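Local coordinates for protein HAD hydrolase, family IA, variant 3 (Entamoeba histolytica, PDB 6W04) that binds magnesium and probably catalyses a hydrolysis reaction as a member of the haloacid dehalogenase superfamily, at residues 13-18 with 76-80; 30-35 with 51-56; 80-86 with 118-123; 182-186 with 217-221. All coordinates share one frame; numbering follows the deposited sequence. Where two conformers were deposited one is given.

Overall arrangement
Contacts 1 and 3 adjoin, sharing L80 and helix 62-82; their centres are 8 Å apart. Contact 1 alone is buried, mixing leucine and isoleucine packing with a tyrosine-carboxylate bond close to the magnesium site; contacts 2, 3 and 4 are partly buried. Contact 3 relies on lysine and tyrosine bonds to backbone carbonyls where helix 62-82 ends. Contact 2 uses helix 16-31, as contact 1 does, but at its far end within the helical cap; there a leucine-isoleucine cluster carries a polar rim with a bridging water. Contact 4, about 39 Å from contact 2 between centres, is mainly apolar, without polar bonds between its segments, and seats a C-terminal helix on the parallel sheet.

Contact 1 of 4, residues 13-18 with 76-80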
loop_
_atom_site.group_PDB
_atom_site.type_symbol
_atom_site.label_atom_id
_atom_site.label_comp_id
_atom_site.label_asym_id
_atom_site.label_seq_id
_atom_site.Cartn_x
_atom_site.Cartn_y
_atom_site.Cartn_z
ATOM N N ILE A 13 -4.985 0.765 -5.772
ATOM C CA ILE A 13 -4.651 0.768 -7.194
ATOM C C ILE A 13 -3.675 -0.375 -7.469
ATOM O O ILE A 13 -2.815 -0.677 -6.640
ATOM C CB ILE A 13 -4.060 2.124 -7.649
ATOM C CG1 ILE A 13 -2.751 2.472 -6.910
ATOM C CG2 ILE A 13 -5.087 3.258 -7.480
ATOM C CD1 ILE A 13 -2.040 3.739 -7.530
ATOM N N PHE A 14 -3.819 -1.031 -8.622
ATOM C CA PHE A 14 -2.938 -2.162 -8.943
ATOM C C PHE A 14 -1.764 -1.607 -9.747
ATOM O O PHE A 14 -1.695 -1.724 -10.966
ATOM C CB PHE A 14 -3.694 -3.260 -9.690
ATOM C CG PHE A 14 -4.663 -4.054 -8.825
ATOM C CD1 PHE A 14 -5.109 -3.559 -7.601
ATOM C CD2 PHE A 14 -5.111 -5.309 -9.239
ATOM C CE1 PHE A 14 -6.009 -4.283 -6.810
ATOM C CE2 PHE A 14 -6.012 -6.046 -8.448
ATOM C CZ PHE A 14 -6.461 -5.527 -7.231
ATOM N N ASP A 15 -0.829 -0.963 -9.038
ATOM C CA ASP A 15 0.284 -0.261 -9.677
ATOM C C ASP A 15 1.599 -1.016 -9.589
ATOM O O ASP A 15 2.639 -0.474 -9.971
ATOM C CB ASP A 15 0.447 1.144 -9.077
ATOM C CG ASP A 15 0.747 1.124 -7.571
ATOM O OD1 ASP A 15 0.472 0.104 -6.897
ATOM O OD2 ASP A 15 1.261 2.140 -7.059
ATOM N N THR A 16 1.592 -2.266 -9.132
ATOM C CA THR A 16 2.860 -2.988 -9.096
ATOM C C THR A 16 3.528 -3.091 -10.471
ATOM O O THR A 16 4.747 -2.843 -10.549
ATOM C CB THR A 16 2.662 -4.365 -8.455
ATOM O OG1 THR A 16 2.205 -4.173 -7.111
ATOM C CG2 THR A 16 4.008 -5.144 -8.449
ATOM N N PRO A 17 2.827 -3.417 -11.570
ATOM C CA PRO A 17 3.526 -3.461 -12.866
ATOM C C PRO A 17 4.192 -2.145 -13.220
ATOM O O PRO A 17 5.312 -2.140 -13.758
ATOM C CB PRO A 17 2.413 -3.837 -13.855
ATOM C CG PRO A 17 1.446 -4.660 -13.029
ATOM C CD PRO A 17 1.429 -3.889 -11.695
ATOM N N LEU A 18 3.546 -1.019 -12.901
ATOM C CA LEU A 18 4.161 0.273 -13.169
ATOM C C LEU A 18 5.429 0.479 -12.336
ATOM O O LEU A 18 6.439 0.983 -12.849
ATOM C CB LEU A 18 3.147 1.391 -12.900
ATOM C CG LEU A 18 3.643 2.785 -13.228
ATOM C CD1 LEU A 18 4.333 2.807 -14.613
ATOM C CD2 LEU A 18 2.447 3.767 -13.221
ATOM N N TYR A 76 7.921 7.316 -11.718
ATOM C CA TYR A 76 6.663 6.663 -11.369
ATOM C C TYR A 76 5.487 7.640 -11.363
ATOM O O TYR A 76 4.429 7.356 -11.945
ATOM C CB TYR A 76 6.811 5.976 -10.009
ATOM C CG TYR A 76 5.500 5.610 -9.367
ATOM C CD1 TYR A 76 4.805 4.470 -9.774
ATOM C CD2 TYR A 76 4.947 6.400 -8.357
ATOM C CE1 TYR A 76 3.572 4.135 -9.193
ATOM C CE2 TYR A 76 3.724 6.055 -7.747
ATOM C CZ TYR A 76 3.050 4.904 -8.195
ATOM O OH TYR A 76 1.846 4.537 -7.631
ATOM N N ARG A 77 5.648 8.795 -10.702
ATOM C CA ARG A 77 4.561 9.773 -10.615
ATOM C C ARG A 77 4.126 10.243 -11.985
ATOM O O ARG A 77 2.933 10.435 -12.232
ATOM C CB ARG A 77 4.988 11.004 -9.817
ATOM C CG ARG A 77 5.092 10.788 -8.379
ATOM C CD ARG A 77 5.745 11.993 -7.753
ATOM N NE ARG A 77 6.600 11.544 -6.677
ATOM C CZ ARG A 77 7.758 12.104 -6.365
ATOM N NH1 ARG A 77 8.460 11.605 -5.368
ATOM N NH2 ARG A 77 8.200 13.158 -7.047
ATOM N N THR A 78 5.094 10.485 -12.867
ATOM C CA THR A 78 4.797 10.962 -14.208
ATOM C C THR A 78 4.019 9.911 -14.990
ATOM O O THR A 78 3.010 10.218 -15.639
ATOM C CB THR A 78 6.111 11.319 -14.896
ATOM O OG1 THR A 78 6.727 12.379 -14.164
ATOM C CG2 THR A 78 5.868 11.771 -16.314
ATOM N N MET A 79 4.469 8.657 -14.918
ATOM C CA MET A 79 3.776 7.563 -15.598
ATOM C C MET A 79 2.381 7.327 -15.019
ATOM O O MET A 79 1.410 7.152 -15.768
ATOM C CB MET A 79 4.616 6.287 -15.510
ATOM C CG MET A 79 5.992 6.416 -16.200
ATOM S SD MET A 79 5.907 6.514 -18.033
ATOM C CE MET A 79 4.902 5.059 -18.382
ATOM N N LEU A 80 2.269 7.295 -13.686
ATOM C CA LEU A 80 0.984 7.103 -13.035
ATOM C C LEU A 80 -0.024 8.171 -13.460
ATOM O O LEU A 80 -1.172 7.852 -13.797
ATOM C CB LEU A 80 1.141 7.095 -11.508
ATOM C CG LEU A 80 -0.215 6.879 -10.809
ATOM C CD1 LEU A 80 -0.679 5.423 -11.127
ATOM C CD2 LEU A 80 -0.107 7.062 -9.319
#
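Y76 and D15 reach each other through different first torsions: Y76 holds CG opposite its backbone N (chi1 164°), stretching the ring toward 13-18, while D15 tucks CG between its own N and carbonyl carbon (chi1 61°) and turns the carboxylate to meet it. The phenol donates to the anti lone pair of the acid, Y76 OH to D15 OD2 being 2.5 Å, with carboxylate and ring planes 59° apart. D15 OD2 is also bonded by N9 and H19, so three donors hold one oxygen, which restrains the carboxylate; H19 also stacks on the Y76 ring. N9 is a magnesium ligand, which makes D15 a second-shell residue whose side chain comes to about 7 Å from the ion. The contact thus links the loop after the first strand of the HAD core, close to D7 and N9, to the first and last helices of the helical cap, 16-31 and 62-82. L18 packs between these helices. Its CG lies 4.0 Å from Y76 CD1, the side chains crossing nearly at right angles, while L18 CD1 rests 3.6 Å from M79 CB and L18 CD2 comes to 3.6 Å from L80 N. I13 and L80 meet tip to tip, CD1 to CD1 at 4.2 Å. I13 CD1 also lies 4.0 Å from Y76 OH, the two side chains coming from opposite directions.

Contact 2 of 4, residues 30-35 with 51-56; sequences IRGTPL and LIEHIL
The guanidinium of R31 and the imidazole of H54 approach with their planes 46° apart, R31 NH1 lying 4.0 Å from H54 NE2, a slanted meeting rather than a stack. One face of the guanidinium is covered by the L35 methyl CD2, set toward the rim; in plane at its edge lie T33 C and a water. The same methyl touches the imidazole, with L35 CD2 at 3.9 Å from H54 CD2, so the leucine underpins both polar groups. The water accepts from R31 NH1 at 2.8 Å and donates to H54 O, joining the segments. Both groups also turn to one acid outside the segments: E39 makes a salt bridge with R31 NH2 and a hydrogen bond with H54 NE2. Within 30-35 the arginine chain, extended from CG to NE, folds back over the turn after its helix. Its NE gives a bond to T33 O and its NH2 one of 3.0 Å to P34 O, both from above the carbonyl planes; these, with the E39 salt bridge, help to fix the rotation of the guanidinium. Beneath this polar rim I30 crosses I55 at nearly a right angle, CG2 to CG2 at 3.7 Å, and I30 CG2 also reaches L56 CD2 at 3.6 Å. L35 CD2 adds I55 CG1, and L35 CD1 meets L51 CD1 at 4.2 Å. This is helix packing at the outer end of the all-helical cap typical of this HAD subfamily, where the C-terminal end of helix 16-31 and the turn leading to helix 37-43 pack on the end of helix 48-56.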
loop_
_atom_site.group_PDB
_atom_site.type_symbol
_atom_site.label_atom_id
_atom_site.label_comp_id
_atom_site.label_asym_id
_atom_site.label_seq_id
_atom_site.Cartn_x
_atom_site.Cartn_y
_atom_site.Cartn_z
ATOM N N ILE A 30 21.015 3.413 -15.327
ATOM C CA ILE A 30 22.150 3.457 -14.408
ATOM C C ILE A 30 23.200 2.430 -14.778
ATOM O O ILE A 30 24.386 2.749 -14.926
ATOM C CB ILE A 30 21.673 3.252 -12.952
ATOM C CG1 ILE A 30 20.865 4.462 -12.480
ATOM C CG2 ILE A 30 22.916 3.007 -12.028
ATOM C CD1 ILE A 30 19.926 4.176 -11.309
ATOM N N ARG A 31 22.798 1.174 -14.913
ATOM C CA ARG A 31 23.773 0.129 -15.182
ATOM C C ARG A 31 23.835 -0.270 -16.647
ATOM O O ARG A 31 24.772 -0.978 -17.041
ATOM C CB ARG A 31 23.485 -1.098 -14.291
ATOM C CG ARG A 31 22.351 -2.006 -14.779
ATOM C CD ARG A 31 22.068 -3.131 -13.780
ATOM N NE ARG A 31 21.101 -4.062 -14.334
ATOM C CZ ARG A 31 20.675 -5.189 -13.767
ATOM N NH1 ARG A 31 21.096 -5.563 -12.565
ATOM N NH2 ARG A 31 19.810 -5.957 -14.421
ATOM N N GLY A 32 22.901 0.199 -17.480
ATOM C CA GLY A 32 22.942 -0.110 -18.893
ATOM C C GLY A 32 22.074 -1.277 -19.322
ATOM O O GLY A 32 21.997 -1.556 -20.523
ATOM N N THR A 33 21.457 -1.996 -18.380
ATOM C CA THR A 33 20.559 -3.094 -18.706
ATOM C C THR A 33 19.402 -3.054 -17.721
ATOM O O THR A 33 19.610 -2.774 -16.530
ATOM C CB THR A 33 21.234 -4.471 -18.639
ATOM O OG1 THR A 33 21.683 -4.711 -17.307
ATOM C CG2 THR A 33 22.413 -4.550 -19.593
ATOM N N PRO A 34 18.179 -3.317 -18.184
ATOM C CA PRO A 34 17.036 -3.369 -17.266
ATOM C C PRO A 34 17.112 -4.591 -16.362
ATOM O O PRO A 34 17.808 -5.572 -16.644
ATOM C CB PRO A 34 15.821 -3.451 -18.208
ATOM C CG PRO A 34 16.330 -3.948 -19.490
ATOM C CD PRO A 34 17.817 -3.646 -19.569
ATOM N N LEU A 35 16.365 -4.533 -15.262
ATOM C CA LEU A 35 16.197 -5.723 -14.430
ATOM C C LEU A 35 15.472 -6.797 -15.228
ATOM O O LEU A 35 14.537 -6.503 -15.969
ATOM C CB LEU A 35 15.397 -5.399 -13.162
ATOM C CG LEU A 35 15.893 -4.339 -12.176
ATOM C CD1 LEU A 35 14.870 -4.201 -11.037
ATOM C CD2 LEU A 35 17.306 -4.686 -11.606
ATOM N N LEU A 51 16.829 -1.637 -3.681
ATOM C CA LEU A 51 16.743 -1.727 -5.138
ATOM C C LEU A 51 17.911 -1.000 -5.798
ATOM O O LEU A 51 18.575 -1.537 -6.698
ATOM C CB LEU A 51 15.411 -1.141 -5.626
ATOM C CG LEU A 51 14.212 -2.081 -5.804
ATOM C CD1 LEU A 51 14.380 -2.931 -7.029
ATOM C CD2 LEU A 51 14.003 -2.963 -4.603
ATOM N N ILE A 52 18.181 0.226 -5.360
ATOM C CA ILE A 52 19.265 1.000 -5.969
ATOM C C ILE A 52 20.607 0.331 -5.717
ATOM O O ILE A 52 21.465 0.266 -6.614
ATOM C CB ILE A 52 19.253 2.445 -5.443
ATOM C CG1 ILE A 52 17.911 3.099 -5.758
ATOM C CG2 ILE A 52 20.431 3.218 -6.062
ATOM C CD1 ILE A 52 17.475 4.176 -4.737
ATOM N N GLU A 53 20.814 -0.169 -4.488
ATOM C CA GLU A 53 22.038 -0.902 -4.182
ATOM C C GLU A 53 22.188 -2.135 -5.063
ATOM O O GLU A 53 23.299 -2.469 -5.475
ATOM C CB GLU A 53 22.076 -1.297 -2.696
ATOM C CG GLU A 53 22.209 -0.052 -1.796
ATOM C CD GLU A 53 22.100 -0.370 -0.322
ATOM O OE1 GLU A 53 21.465 -1.394 0.015
ATOM O OE2 GLU A 53 22.685 0.386 0.485
ATOM N N HIS A 54 21.091 -2.839 -5.340
ATOM C CA HIS A 54 21.175 -3.955 -6.277
ATOM C C HIS A 54 21.639 -3.482 -7.650
ATOM O O HIS A 54 22.520 -4.095 -8.266
ATOM C CB HIS A 54 19.830 -4.659 -6.421
ATOM C CG HIS A 54 19.868 -5.787 -7.403
ATOM N ND1 HIS A 54 20.239 -7.065 -7.045
ATOM C CD2 HIS A 54 19.631 -5.822 -8.733
ATOM C CE1 HIS A 54 20.212 -7.845 -8.115
ATOM N NE2 HIS A 54 19.831 -7.115 -9.150
ATOM N N ILE A 55 21.052 -2.391 -8.138
ATOM C CA ILE A 55 21.344 -1.890 -9.481
ATOM C C ILE A 55 22.793 -1.419 -9.582
ATOM O O ILE A 55 23.483 -1.704 -10.566
ATOM C CB ILE A 55 20.354 -0.763 -9.838
ATOM C CG1 ILE A 55 18.943 -1.352 -10.045
ATOM C CG2 ILE A 55 20.863 0.030 -11.070
ATOM C CD1 ILE A 55 17.791 -0.317 -10.015
ATOM N N LEU A 56 23.279 -0.695 -8.570
ATOM C CA LEU A 56 24.687 -0.306 -8.531
ATOM C C LEU A 56 25.608 -1.462 -8.153
ATOM O O LEU A 56 26.823 -1.381 -8.387
ATOM C CB LEU A 56 24.881 0.848 -7.536
ATOM C CG LEU A 56 24.168 2.147 -7.889
ATOM C CD1 LEU A 56 24.067 3.019 -6.647
ATOM C CD2 LEU A 56 24.915 2.864 -9.015
HETATM O O HOH W 1 23.283 -4.938 -10.871
#

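Contact 3 of 4, residues 80-86 with 118-123; sequences LMKSDIK and VFIQKY
K122 NZ is gripped by two backbone carbonyls at the end of helix 62-82, S83 O at 2.8 Å and M81 O at 3.0 Å. Both bonds come from above the carbonyl planes, 36° and 56° out of them respectively. The lysine chain is extended as far as CE and bends only at its last torsion (chi4 68°), swinging the amine in among the carbonyls. S83 OG donates to L80 O at 2.7 Å and, through a weak bond, accepts from I85 N, shaping the turn out of the helix. Next along, Y123 OH donates to I85 O at 2.6 Å. That oxygen lies in the plane of the ring at its edge. K122 CG sits over the centre of the Y123 ring. L80 is a knob in a hole formed by V118, F119, K122 and Y123; its CD2 meets the F119 ring at the edge, 3.6 Å from CE1, and its CD1 is 3.7 Å from Y123 OH. M81 CG packs on V118 CG1 at 3.7 Å, its chain sliding past K122. F119 in turn stacks on F8, near the magnesium ligands. Helix 113-123 of the HAD core is thereby tied to the last cap helix and the linker after it. The C-terminal helix end would probably favour the charged amine of K122, which gives M81 O and S83 O a donor there.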
loop_
_atom_site.group_PDB
_atom_site.type_symbol
_atom_site.label_atom_id
_atom_site.label_comp_id
_atom_site.label_asym_id
_atom_site.label_seq_id
_atom_site.Cartn_x
_atom_site.Cartn_y
_atom_site.Cartn_z
ATOM N N LEU A 80 2.269 7.295 -13.686
ATOM C CA LEU A 80 0.984 7.103 -13.035
ATOM C C LEU A 80 -0.024 8.171 -13.460
ATOM O O LEU A 80 -1.172 7.852 -13.797
ATOM C CB LEU A 80 1.141 7.095 -11.508
ATOM C CG LEU A 80 -0.215 6.879 -10.809
ATOM C CD1 LEU A 80 -0.679 5.423 -11.127
ATOM C CD2 LEU A 80 -0.107 7.062 -9.319
ATOM N N MET A 81 0.395 9.445 -13.466
ATOM C CA MET A 81 -0.512 10.524 -13.849
ATOM C C MET A 81 -1.044 10.339 -15.263
ATOM O O MET A 81 -2.221 10.602 -15.528
ATOM C CB MET A 81 0.188 11.878 -13.726
ATOM C CG MET A 81 -0.076 12.586 -12.426
ATOM S SD MET A 81 -1.805 13.066 -12.289
ATOM C CE MET A 81 -1.699 14.182 -10.900
ATOM N N LYS A 82 -0.196 9.919 -16.199
ATOM C CA LYS A 82 -0.739 9.786 -17.548
ATOM C C LYS A 82 -1.346 8.413 -17.812
ATOM O O LYS A 82 -2.048 8.261 -18.817
ATOM C CB LYS A 82 0.312 10.109 -18.618
ATOM C CG LYS A 82 1.566 9.274 -18.622
ATOM C CD LYS A 82 2.551 9.883 -19.637
ATOM C CE LYS A 82 3.947 9.307 -19.474
ATOM N NZ LYS A 82 4.875 9.752 -20.541
ATOM N N SER A 83 -1.153 7.452 -16.906
ATOM C CA SER A 83 -1.758 6.131 -17.023
ATOM C C SER A 83 -3.274 6.209 -16.798
ATOM O O SER A 83 -3.825 7.246 -16.405
ATOM C CB SER A 83 -1.151 5.173 -15.997
ATOM O OG SER A 83 -1.746 5.418 -14.729
ATOM N N ASP A 84 -3.970 5.098 -17.080
ATOM C CA ASP A 84 -5.400 5.012 -16.788
ATOM C C ASP A 84 -5.660 4.024 -15.656
ATOM O O ASP A 84 -6.752 3.468 -15.545
ATOM C CB ASP A 84 -6.216 4.655 -18.039
ATOM C CG ASP A 84 -5.932 3.246 -18.557
ATOM O OD1 ASP A 84 -5.133 2.516 -17.942
ATOM O OD2 ASP A 84 -6.516 2.873 -19.596
ATOM N N ILE A 85 -4.658 3.781 -14.825
ATOM C CA ILE A 85 -4.865 2.950 -13.641
ATOM C C ILE A 85 -5.935 3.594 -12.773
ATOM O O ILE A 85 -5.830 4.769 -12.404
ATOM C CB ILE A 85 -3.555 2.778 -12.886
ATOM C CG1 ILE A 85 -2.546 2.043 -13.776
ATOM C CG2 ILE A 85 -3.791 2.064 -11.544
ATOM C CD1 ILE A 85 -1.102 2.165 -13.241
ATOM N N LYS A 86 -6.985 2.839 -12.472
ATOM C CA LYS A 86 -8.141 3.327 -11.728
ATOM C C LYS A 86 -8.139 2.744 -10.318
ATOM O O LYS A 86 -7.460 1.747 -10.035
ATOM C CB LYS A 86 -9.445 2.946 -12.436
ATOM C CG LYS A 86 -9.637 3.601 -13.787
ATOM C CD LYS A 86 -10.848 3.032 -14.516
ATOM C CE LYS A 86 -10.990 3.659 -15.899
ATOM N NZ LYS A 86 -9.746 3.474 -16.714
ATOM N N VAL A 118 0.286 13.096 -5.885
ATOM C CA VAL A 118 -0.225 12.615 -7.165
ATOM C C VAL A 118 -1.488 11.784 -6.956
ATOM O O VAL A 118 -2.476 11.942 -7.692
ATOM C CB VAL A 118 0.884 11.833 -7.906
ATOM C CG1 VAL A 118 0.318 11.021 -9.066
ATOM C CG2 VAL A 118 1.912 12.822 -8.435
ATOM N N PHE A 119 -1.485 10.901 -5.942
ATOM C CA PHE A 119 -2.660 10.076 -5.650
ATOM C C PHE A 119 -3.898 10.935 -5.426
ATOM O O PHE A 119 -4.962 10.663 -5.998
ATOM C CB PHE A 119 -2.434 9.206 -4.409
ATOM C CG PHE A 119 -1.255 8.291 -4.486
ATOM C CD1 PHE A 119 -0.717 7.895 -5.699
ATOM C CD2 PHE A 119 -0.701 7.790 -3.309
ATOM C CE1 PHE A 119 0.386 7.041 -5.724
ATOM C CE2 PHE A 119 0.384 6.941 -3.330
ATOM C CZ PHE A 119 0.928 6.559 -4.537
ATOM N N ILE A 120 -3.784 11.956 -4.564
ATOM C CA ILE A 120 -4.915 12.840 -4.271
ATOM C C ILE A 120 -5.363 13.560 -5.531
ATOM O O ILE A 120 -6.555 13.629 -5.840
ATOM C CB ILE A 120 -4.542 13.846 -3.162
ATOM C CG1 ILE A 120 -4.250 13.097 -1.853
ATOM C CG2 ILE A 120 -5.646 14.892 -2.980
ATOM C CD1 ILE A 120 -3.538 13.950 -0.792
ATOM N N GLN A 121 -4.405 14.119 -6.271
ATOM C CA GLN A 121 -4.705 14.841 -7.497
ATOM C C GLN A 121 -5.415 13.943 -8.511
ATOM O O GLN A 121 -6.471 14.297 -9.050
ATOM C CB GLN A 121 -3.390 15.382 -8.068
ATOM C CG GLN A 121 -3.412 16.729 -8.737
ATOM C CD GLN A 121 -2.003 17.346 -8.823
ATOM O OE1 GLN A 121 -1.858 18.539 -9.086
ATOM N NE2 GLN A 121 -0.961 16.525 -8.589
ATOM N N LYS A 122 -4.842 12.770 -8.780
ATOM C CA LYS A 122 -5.340 11.919 -9.865
ATOM C C LYS A 122 -6.660 11.253 -9.490
ATOM O O LYS A 122 -7.553 11.113 -10.330
ATOM C CB LYS A 122 -4.285 10.848 -10.216
ATOM C CG LYS A 122 -4.731 9.885 -11.328
ATOM C CD LYS A 122 -3.620 8.881 -11.707
ATOM C CE LYS A 122 -4.074 8.011 -12.912
ATOM N NZ LYS A 122 -4.198 8.816 -14.171
ATOM N N TYR A 123 -6.809 10.831 -8.243
ATOM C CA TYR A 123 -7.975 10.050 -7.872
ATOM C C TYR A 123 -9.041 10.844 -7.127
ATOM O O TYR A 123 -10.052 10.256 -6.729
ATOM C CB TYR A 123 -7.531 8.826 -7.057
ATOM C CG TYR A 123 -6.652 7.928 -7.906
ATOM C CD1 TYR A 123 -7.191 7.235 -8.982
ATOM C CD2 TYR A 123 -5.276 7.819 -7.675
ATOM C CE1 TYR A 123 -6.389 6.422 -9.806
ATOM C CE2 TYR A 123 -4.470 7.026 -8.510
ATOM C CZ TYR A 123 -5.037 6.331 -9.568
ATOM O OH TYR A 123 -4.282 5.513 -10.393
#

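Contact 4 of 4, residues 182-186 with 217-221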
loop_
_atom_site.group_PDB
_atom_site.type_symbol
_atom_site.label_atom_id
_atom_site.label_comp_id
_atom_site.label_asym_id
_atom_site.label_seq_id
_atom_site.Cartn_x
_atom_site.Cartn_y
_atom_site.Cartn_z
ATOM N N ALA A 182 -4.750 -5.186 14.474
ATOM C CA ALA A 182 -5.884 -5.110 13.561
ATOM C C ALA A 182 -6.108 -6.454 12.856
ATOM O O ALA A 182 -5.300 -7.385 12.945
ATOM C CB ALA A 182 -5.668 -3.993 12.537
ATOM N N THR A 183 -7.235 -6.557 12.151
ATOM C CA THR A 183 -7.596 -7.786 11.444
ATOM C C THR A 183 -7.408 -7.588 9.946
ATOM O O THR A 183 -8.118 -6.766 9.340
ATOM C CB THR A 183 -9.037 -8.185 11.753
ATOM O OG1 THR A 183 -9.149 -8.511 13.148
ATOM C CG2 THR A 183 -9.452 -9.398 10.919
ATOM N N PRO A 184 -6.471 -8.293 9.307
ATOM C CA PRO A 184 -6.166 -8.013 7.900
ATOM C C PRO A 184 -6.993 -8.851 6.941
ATOM O O PRO A 184 -7.314 -10.018 7.190
ATOM C CB PRO A 184 -4.678 -8.392 7.794
ATOM C CG PRO A 184 -4.558 -9.589 8.741
ATOM C CD PRO A 184 -5.610 -9.366 9.852
ATOM N N ILE A 185 -7.336 -8.229 5.819
ATOM C CA ILE A 185 -7.952 -8.904 4.679
ATOM C C ILE A 185 -7.027 -8.673 3.489
ATOM O O ILE A 185 -6.716 -7.524 3.154
ATOM C CB ILE A 185 -9.372 -8.387 4.393
ATOM C CG1 ILE A 185 -10.288 -8.642 5.602
ATOM C CG2 ILE A 185 -9.920 -9.016 3.107
ATOM C CD1 ILE A 185 -11.746 -8.141 5.442
ATOM N N GLY A 186 -6.556 -9.759 2.878
ATOM C CA GLY A 186 -5.588 -9.627 1.801
ATOM C C GLY A 186 -6.269 -9.218 0.505
ATOM O O GLY A 186 -7.416 -9.582 0.239
ATOM N N MET A 217 -17.088 -8.115 6.981
ATOM C CA MET A 217 -15.998 -7.476 7.713
ATOM C C MET A 217 -16.303 -7.391 9.203
ATOM O O MET A 217 -15.421 -7.625 10.039
ATOM C CB MET A 217 -15.729 -6.083 7.137
ATOM C CG MET A 217 -15.254 -6.113 5.690
ATOM S SD MET A 217 -15.269 -4.519 4.823
ATOM C CE MET A 217 -14.221 -3.617 5.926
ATOM N N VAL A 218 -17.546 -7.052 9.554
ATOM C CA VAL A 218 -17.929 -6.993 10.961
ATOM C C VAL A 218 -17.773 -8.363 11.600
ATOM O O VAL A 218 -17.229 -8.496 12.704
ATOM C CB VAL A 218 -19.366 -6.458 11.106
ATOM C CG1 VAL A 218 -20.000 -6.970 12.382
ATOM C CG2 VAL A 218 -19.365 -4.926 11.077
ATOM N N ASP A 219 -18.222 -9.406 10.897
ATOM C CA ASP A 219 -18.175 -10.754 11.458
ATOM C C ASP A 219 -16.738 -11.222 11.638
ATOM O O ASP A 219 -16.410 -11.864 12.641
ATOM C CB ASP A 219 -18.951 -11.728 10.568
ATOM C CG ASP A 219 -20.457 -11.620 10.751
ATOM O OD1 ASP A 219 -21.178 -11.421 9.749
ATOM O OD2 ASP A 219 -20.922 -11.726 11.905
ATOM N N LEU A 220 -15.867 -10.905 10.679
ATOM C CA LEU A 220 -14.470 -11.304 10.795
ATOM C C LEU A 220 -13.847 -10.771 12.083
ATOM O O LEU A 220 -13.087 -11.481 12.752
ATOM C CB LEU A 220 -13.691 -10.826 9.570
ATOM C CG LEU A 220 -12.308 -11.440 9.361
ATOM C CD1 LEU A 220 -12.411 -12.939 9.134
ATOM C CD2 LEU A 220 -11.598 -10.759 8.193
ATOM N N ILE A 221 -14.178 -9.534 12.464
ATOM C CA ILE A 221 -13.655 -8.969 13.707
ATOM C C ILE A 221 -14.254 -9.680 14.918
ATOM O O ILE A 221 -13.533 -10.089 15.835
ATOM C CB ILE A 221 -13.922 -7.455 13.764
ATOM C CG1 ILE A 221 -13.225 -6.740 12.599
ATOM C CG2 ILE A 221 -13.504 -6.889 15.125
ATOM C CD1 ILE A 221 -11.815 -6.280 12.892
#
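M217 opens the contact by laying its CG against the side chain of I185, 4.1 Å from CD1, the two side chains crossing at about a right angle. Helix 214-222 here covers one side of the parallel sheet in the Rossmann-like HAD core. Segment 217-221 runs at 133° to strand segment 183-186, with their axes 9.6 Å apart. T183 and I185 send their side chains toward it, whereas P184 points the other way, onto helix 171-180, so the strand is sandwiched between helices. M217 also touches I165 of the neighbouring strand 164-168, whose backbone pairs with T183 and I185. The next contact along the helix comes one turn on from M217, at L220. Its CG stands opposite the backbone N (chi1 -166°), which carries the branched end down onto the strand, between two residues on the same side of it. There L220 CD2 lies 3.6 Å from I185 CG1 and 3.7 Å from T183 CG2, wedged obliquely between the isoleucine and the threonine. I185 CD1 is also 3.8 Å from L220 CD2, so that methyl touches both ends of the isoleucine's outer arm. I221, which also touches I165, completes the row: only its end methyl reaches T183, the bend in its chain (chi2 -90°) bringing it across. I221 CD1 rests 3.6 Å from T183 CB and 3.5 Å from T183 OG1.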